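Local coordinates for protein carboxylic ester hydrolase (Aspergillus niger, PDB 7K4O) that hydrolyses ester bonds of tannins as a serine esterase of the tannase family, probably releasing gallic acid, at residues E77-L91 / D104-G118. Numbering follows the deposited sequence.
Sequences EIWLPAPTDFQNRWL and DQSLPGGVMYGAASG
The W79 indole lies across L107, whose CD1 sits over the five-membered ring in a CH-pi contact, 3.5 Å from the ring centroid and 16° off its normal. With CG anti to its carbonyl carbon (chi1 -65°), W79 reaches along the short helix 108-111: CZ3 meets CG of P108 and CB meets CG2 of V111. Its NE1 donates to E77 OE1 on the anti lone pair, 3.0 Å away; in the conformer of D104 described, a water appears to bridge E77 OE1 and D104 OD1.

A116 lies in the central strand 115-118, paired antiparallel with 77-81 and parallel with 89-91. Its CB is wedged between L80 CD2 and W90 CE3, at 3.8 and 3.9 Å respectively, while its carbonyl O takes the L91 N-H at 2.8 Å. On the face shared with W79, CD2 of L91 presses tightly on CA of G110, 3.5 Å away. W79 and S117 exchange two backbone bonds. Where a Schellman motif with G114 as its C-prime residue ends the helix, R89 NH1 donates to Y113 O, in the guanidinium plane, at 2.8 Å; its NE forms a salt bridge with E490 of helix 481-491.

The contact closes the beta-alpha-beta unit 89-93, 108-111, 115-120 of an alpha/beta-hydrolase-type sheet and joins it to the antiparallel strand 74-81: Y57 of strand 50-66 stacks on W79, and helix 144-169 packs against W90 and A116 through T166.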
loop_
_atom_site.group_PDB
_atom_site.type_symbol
_atom_site.label_atom_id
_atom_site.label_comp_id
_atom_site.label_asym_id
_atom_site.label_seq_id
_atom_site.Cartn_x
_atom_site.Cartn_y
_atom_site.Cartn_z
ATOM N N GLU A 77 13.504 9.114 13.561
ATOM C CA GLU A 77 12.644 9.458 14.709
ATOM C C GLU A 77 12.127 8.137 15.266
ATOM O O GLU A 77 11.539 7.365 14.522
ATOM C CB GLU A 77 11.492 10.395 14.337
ATOM C CG GLU A 77 10.581 10.734 15.530
ATOM C CD GLU A 77 9.696 11.961 15.297
ATOM O OE1 GLU A 77 8.529 11.957 15.697
ATOM O OE2 GLU A 77 10.180 12.888 14.570
ATOM N N ILE A 78 12.316 7.940 16.573
ATOM C CA ILE A 78 11.950 6.670 17.230
ATOM C C ILE A 78 11.188 7.050 18.502
ATOM O O ILE A 78 11.682 7.885 19.254
ATOM C CB ILE A 78 13.225 5.844 17.534
ATOM C CG1 ILE A 78 13.912 5.404 16.215
ATOM C CG2 ILE A 78 12.894 4.615 18.377
ATOM C CD1 ILE A 78 15.266 4.759 16.417
ATOM N N TRP A 79 10.039 6.453 18.675
ATOM C CA TRP A 79 9.258 6.627 19.920
ATOM C C TRP A 79 9.493 5.406 20.801
ATOM O O TRP A 79 9.152 4.301 20.377
ATOM C CB TRP A 79 7.810 6.826 19.614
ATOM C CG TRP A 79 7.462 8.084 18.872
ATOM C CD1 TRP A 79 8.303 9.045 18.372
ATOM C CD2 TRP A 79 6.135 8.493 18.535
ATOM N NE1 TRP A 79 7.565 10.023 17.741
ATOM C CE2 TRP A 79 6.240 9.689 17.782
ATOM C CE3 TRP A 79 4.876 7.948 18.744
ATOM C CZ2 TRP A 79 5.114 10.358 17.311
ATOM C CZ3 TRP A 79 3.756 8.591 18.256
ATOM C CH2 TRP A 79 3.879 9.784 17.534
ATOM N N LEU A 80 9.953 5.658 22.017
ATOM C CA LEU A 80 10.267 4.598 23.017
ATOM C C LEU A 80 9.197 4.546 24.091
ATOM O O LEU A 80 8.934 5.541 24.772
ATOM C CB LEU A 80 11.611 4.914 23.646
ATOM C CG LEU A 80 12.830 4.985 22.754
ATOM C CD1 LEU A 80 14.043 5.414 23.546
ATOM C CD2 LEU A 80 13.109 3.645 22.081
ATOM N N PRO A 81 8.508 3.417 24.249
ATOM C CA PRO A 81 7.618 3.252 25.402
ATOM C C PRO A 81 8.337 3.428 26.740
ATOM O O PRO A 81 9.534 3.254 26.890
ATOM C CB PRO A 81 7.130 1.801 25.309
ATOM C CG PRO A 81 7.377 1.417 23.829
ATOM C CD PRO A 81 8.553 2.228 23.359
ATOM N N ALA A 82 7.556 3.773 27.744
ATOM C CA ALA A 82 8.035 3.741 29.132
ATOM C C ALA A 82 8.565 2.322 29.391
ATOM O O ALA A 82 7.973 1.343 28.918
ATOM C CB ALA A 82 6.891 4.064 30.049
ATOM N N PRO A 83 9.625 2.198 30.188
ATOM C CA PRO A 83 10.166 0.866 30.491
ATOM C C PRO A 83 9.155 -0.143 31.016
ATOM O O PRO A 83 9.194 -1.290 30.564
ATOM C CB PRO A 83 11.246 1.189 31.521
ATOM C CG PRO A 83 11.719 2.564 31.163
ATOM C CD PRO A 83 10.456 3.282 30.735
ATOM N N THR A 84 8.143 0.304 31.776
ATOM C CA THR A 84 7.156 -0.655 32.320
ATOM C C THR A 84 6.180 -1.074 31.229
ATOM O O THR A 84 5.522 -2.066 31.420
ATOM C CB THR A 84 6.473 -0.119 33.591
ATOM O OG1 THR A 84 5.857 1.141 33.315
ATOM C CG2 THR A 84 7.470 -0.017 34.719
ATOM N N ASP A 85 6.133 -0.371 30.094
ATOM C CA ASP A 85 5.212 -0.699 28.993
ATOM C C ASP A 85 5.930 -1.388 27.807
ATOM O O ASP A 85 5.232 -1.901 26.957
ATOM C CB ASP A 85 4.607 0.585 28.434
ATOM C CG ASP A 85 3.639 1.291 29.397
ATOM O OD1 ASP A 85 2.974 0.564 30.172
ATOM O OD2 ASP A 85 3.532 2.570 29.312
ATOM N N PHE A 86 7.237 -1.410 27.821
ATOM C CA PHE A 86 8.027 -2.030 26.715
ATOM C C PHE A 86 7.863 -3.548 26.776
ATOM O O PHE A 86 7.947 -4.170 27.884
ATOM C CB PHE A 86 9.483 -1.670 26.862
ATOM C CG PHE A 86 10.354 -2.312 25.813
ATOM C CD1 PHE A 86 10.197 -2.027 24.457
ATOM C CD2 PHE A 86 11.296 -3.258 26.160
ATOM C CE1 PHE A 86 11.011 -2.651 23.523
ATOM C CE2 PHE A 86 12.137 -3.846 25.231
ATOM C CZ PHE A 86 11.987 -3.547 23.905
ATOM N N GLN A 87 7.589 -4.156 25.639
ATOM C CA GLN A 87 7.271 -5.610 25.549
ATOM C C GLN A 87 8.182 -6.311 24.539
ATOM O O GLN A 87 7.695 -7.265 23.875
ATOM C CB GLN A 87 5.790 -5.784 25.226
ATOM C CG GLN A 87 4.969 -5.272 26.400
ATOM C CD GLN A 87 3.541 -5.718 26.512
ATOM O OE1 GLN A 87 2.803 -5.836 25.563
ATOM N NE2 GLN A 87 3.121 -5.891 27.751
ATOM N N ASN A 88 9.422 -5.901 24.417
ATOM C CA ASN A 88 10.424 -6.626 23.613
ATOM C C ASN A 88 9.936 -6.635 22.150
ATOM O O ASN A 88 10.066 -7.664 21.457
ATOM C CB ASN A 88 10.733 -8.051 24.117
ATOM C CG ASN A 88 11.489 -8.053 25.426
ATOM O OD1 ASN A 88 11.695 -6.995 26.028
ATOM N ND2 ASN A 88 12.057 -9.204 25.770
ATOM N N ARG A 89 9.504 -5.462 21.662
ATOM C CA ARG A 89 9.029 -5.323 20.282
ATOM C C ARG A 89 9.686 -4.105 19.648
ATOM O O ARG A 89 9.885 -3.082 20.313
ATOM C CB ARG A 89 7.503 -5.241 20.225
ATOM C CG ARG A 89 6.813 -6.511 20.725
ATOM C CD ARG A 89 5.278 -6.366 20.772
ATOM N NE ARG A 89 4.704 -7.586 21.338
ATOM C CZ ARG A 89 3.819 -7.635 22.321
ATOM N NH1 ARG A 89 3.309 -6.523 22.817
ATOM N NH2 ARG A 89 3.489 -8.824 22.835
ATOM N N TRP A 90 9.879 -4.227 18.336
ATOM C CA TRP A 90 10.301 -3.130 17.435
ATOM C C TRP A 90 9.229 -3.032 16.341
ATOM O O TRP A 90 8.847 -4.080 15.800
ATOM C CB TRP A 90 11.691 -3.419 16.838
ATOM C CG TRP A 90 12.007 -2.515 15.689
ATOM C CD1 TRP A 90 11.841 -2.790 14.362
ATOM C CD2 TRP A 90 12.458 -1.152 15.755
ATOM N NE1 TRP A 90 12.194 -1.684 13.592
ATOM C CE2 TRP A 90 12.543 -0.665 14.426
ATOM C CE3 TRP A 90 12.773 -0.279 16.798
ATOM C CZ2 TRP A 90 12.954 0.627 14.122
ATOM C CZ3 TRP A 90 13.145 1.023 16.507
ATOM C CH2 TRP A 90 13.213 1.486 15.181
ATOM N N LEU A 91 8.840 -1.832 15.969
ATOM C CA LEU A 91 7.986 -1.604 14.802
ATOM C C LEU A 91 8.658 -0.578 13.871
ATOM O O LEU A 91 8.808 0.609 14.261
ATOM C CB LEU A 91 6.605 -1.087 15.205
ATOM C CG LEU A 91 5.688 -0.851 14.014
ATOM C CD1 LEU A 91 5.339 -2.137 13.345
ATOM C CD2 LEU A 91 4.405 -0.090 14.417
ATOM N N ASP A 104 3.356 11.629 12.144
ATOM C CA ASP A 104 2.977 11.086 13.474
ATOM C C ASP A 104 1.905 10.014 13.323
ATOM O O ASP A 104 1.311 9.606 14.364
ATOM C CB ASP A 104 2.522 12.226 14.374
ATOM C CG ASP A 104 3.653 13.133 14.813
ATOM O OD1 ASP A 104 4.827 12.789 14.585
ATOM O OD2 ASP A 104 3.337 14.217 15.356
ATOM N N GLN A 105 1.564 9.697 12.089
ATOM C CA GLN A 105 0.359 8.752 11.970
ATOM C C GLN A 105 0.558 7.200 12.184
ATOM O O GLN A 105 -0.374 6.423 12.637
ATOM C CB GLN A 105 -0.306 8.990 10.618
ATOM C CG GLN A 105 -0.847 10.409 10.462
ATOM C CD GLN A 105 -1.738 10.898 11.583
ATOM O OE1 GLN A 105 -2.693 10.244 11.968
ATOM N NE2 GLN A 105 -1.368 12.030 12.166
ATOM N N SER A 106 1.778 6.709 11.925
ATOM C CA SER A 106 2.015 5.246 12.076
ATOM C C SER A 106 2.630 4.908 13.442
ATOM O O SER A 106 2.316 3.804 13.966
ATOM C CB SER A 106 2.881 4.666 10.965
ATOM O OG SER A 106 2.265 4.816 9.711
ATOM N N LEU A 107 3.535 5.728 13.931
ATOM C CA LEU A 107 4.311 5.441 15.146
ATOM C C LEU A 107 3.420 5.099 16.348
ATOM O O LEU A 107 3.794 4.204 17.124
ATOM C CB LEU A 107 5.268 6.577 15.490
ATOM C CG LEU A 107 6.315 6.940 14.439
ATOM C CD1 LEU A 107 7.097 8.131 14.887
ATOM C CD2 LEU A 107 7.232 5.757 14.223
ATOM N N PRO A 108 2.225 5.707 16.569
ATOM C CA PRO A 108 1.425 5.328 17.748
ATOM C C PRO A 108 1.039 3.852 17.754
ATOM O O PRO A 108 0.855 3.272 18.808
ATOM C CB PRO A 108 0.142 6.175 17.591
ATOM C CG PRO A 108 0.625 7.422 16.812
ATOM C CD PRO A 108 1.642 6.856 15.831
ATOM N N GLY A 109 0.872 3.258 16.565
ATOM C CA GLY A 109 0.417 1.882 16.410
ATOM C C GLY A 109 1.451 0.900 16.937
ATOM O O GLY A 109 1.093 -0.280 17.088
ATOM N N GLY A 110 2.691 1.301 17.113
ATOM C CA GLY A 110 3.688 0.459 17.782
ATOM C C GLY A 110 3.720 0.695 19.275
ATOM O O GLY A 110 3.707 -0.257 20.059
ATOM N N VAL A 111 3.790 1.945 19.657
ATOM C CA VAL A 111 3.960 2.326 21.090
ATOM C C VAL A 111 2.804 1.723 21.895
ATOM O O VAL A 111 3.053 1.208 23.003
ATOM C CB VAL A 111 4.021 3.838 21.252
ATOM C CG1 VAL A 111 3.941 4.241 22.717
ATOM C CG2 VAL A 111 5.264 4.392 20.596
ATOM N N MET A 112 1.607 1.687 21.341
ATOM C CA MET A 112 0.452 1.191 22.136
ATOM C C MET A 112 0.541 -0.334 22.328
ATOM O O MET A 112 -0.174 -0.842 23.218
ATOM C CB MET A 112 -0.880 1.589 21.531
ATOM C CG MET A 112 -1.187 0.885 20.244
ATOM S SD MET A 112 -2.827 1.267 19.572
ATOM C CE MET A 112 -2.729 3.026 19.334
ATOM N N TYR A 113 1.379 -1.055 21.575
ATOM C CA TYR A 113 1.655 -2.502 21.787
ATOM C C TYR A 113 3.038 -2.702 22.409
ATOM O O TYR A 113 3.594 -3.803 22.324
ATOM C CB TYR A 113 1.453 -3.257 20.476
ATOM C CG TYR A 113 0.021 -3.328 20.069
ATOM C CD1 TYR A 113 -0.896 -4.153 20.716
ATOM C CD2 TYR A 113 -0.486 -2.459 19.127
ATOM C CE1 TYR A 113 -2.242 -4.138 20.373
ATOM C CE2 TYR A 113 -1.837 -2.406 18.822
ATOM C CZ TYR A 113 -2.734 -3.257 19.439
ATOM O OH TYR A 113 -4.072 -3.253 19.130
ATOM N N GLY A 114 3.594 -1.691 23.066
ATOM C CA GLY A 114 4.881 -1.786 23.760
ATOM C C GLY A 114 6.064 -1.969 22.848
ATOM O O GLY A 114 7.090 -2.545 23.276
ATOM N N ALA A 115 5.966 -1.440 21.615
ATOM C CA ALA A 115 7.075 -1.485 20.642
ATOM C C ALA A 115 7.752 -0.139 20.550
ATOM O O ALA A 115 7.067 0.892 20.368
ATOM C CB ALA A 115 6.586 -1.930 19.300
ATOM N N ALA A 116 9.076 -0.155 20.619
ATOM C CA ALA A 116 9.906 0.938 20.093
ATOM C C ALA A 116 9.531 1.072 18.624
ATOM O O ALA A 116 9.517 0.059 17.919
ATOM C CB ALA A 116 11.374 0.678 20.351
ATOM N N SER A 117 9.182 2.270 18.183
ATOM C CA SER A 117 8.560 2.483 16.856
ATOM C C SER A 117 9.357 3.542 16.091
ATOM O O SER A 117 9.690 4.591 16.645
ATOM C CB SER A 117 7.129 2.931 17.034
ATOM O OG SER A 117 6.368 1.951 17.765
ATOM N N GLY A 118 9.761 3.233 14.866
ATOM C CA GLY A 118 10.670 4.110 14.120
ATOM C C GLY A 118 10.207 4.503 12.736
ATOM O O GLY A 118 9.453 3.785 12.064
HETATM O O HOH W 1 7.067 13.933 15.063
#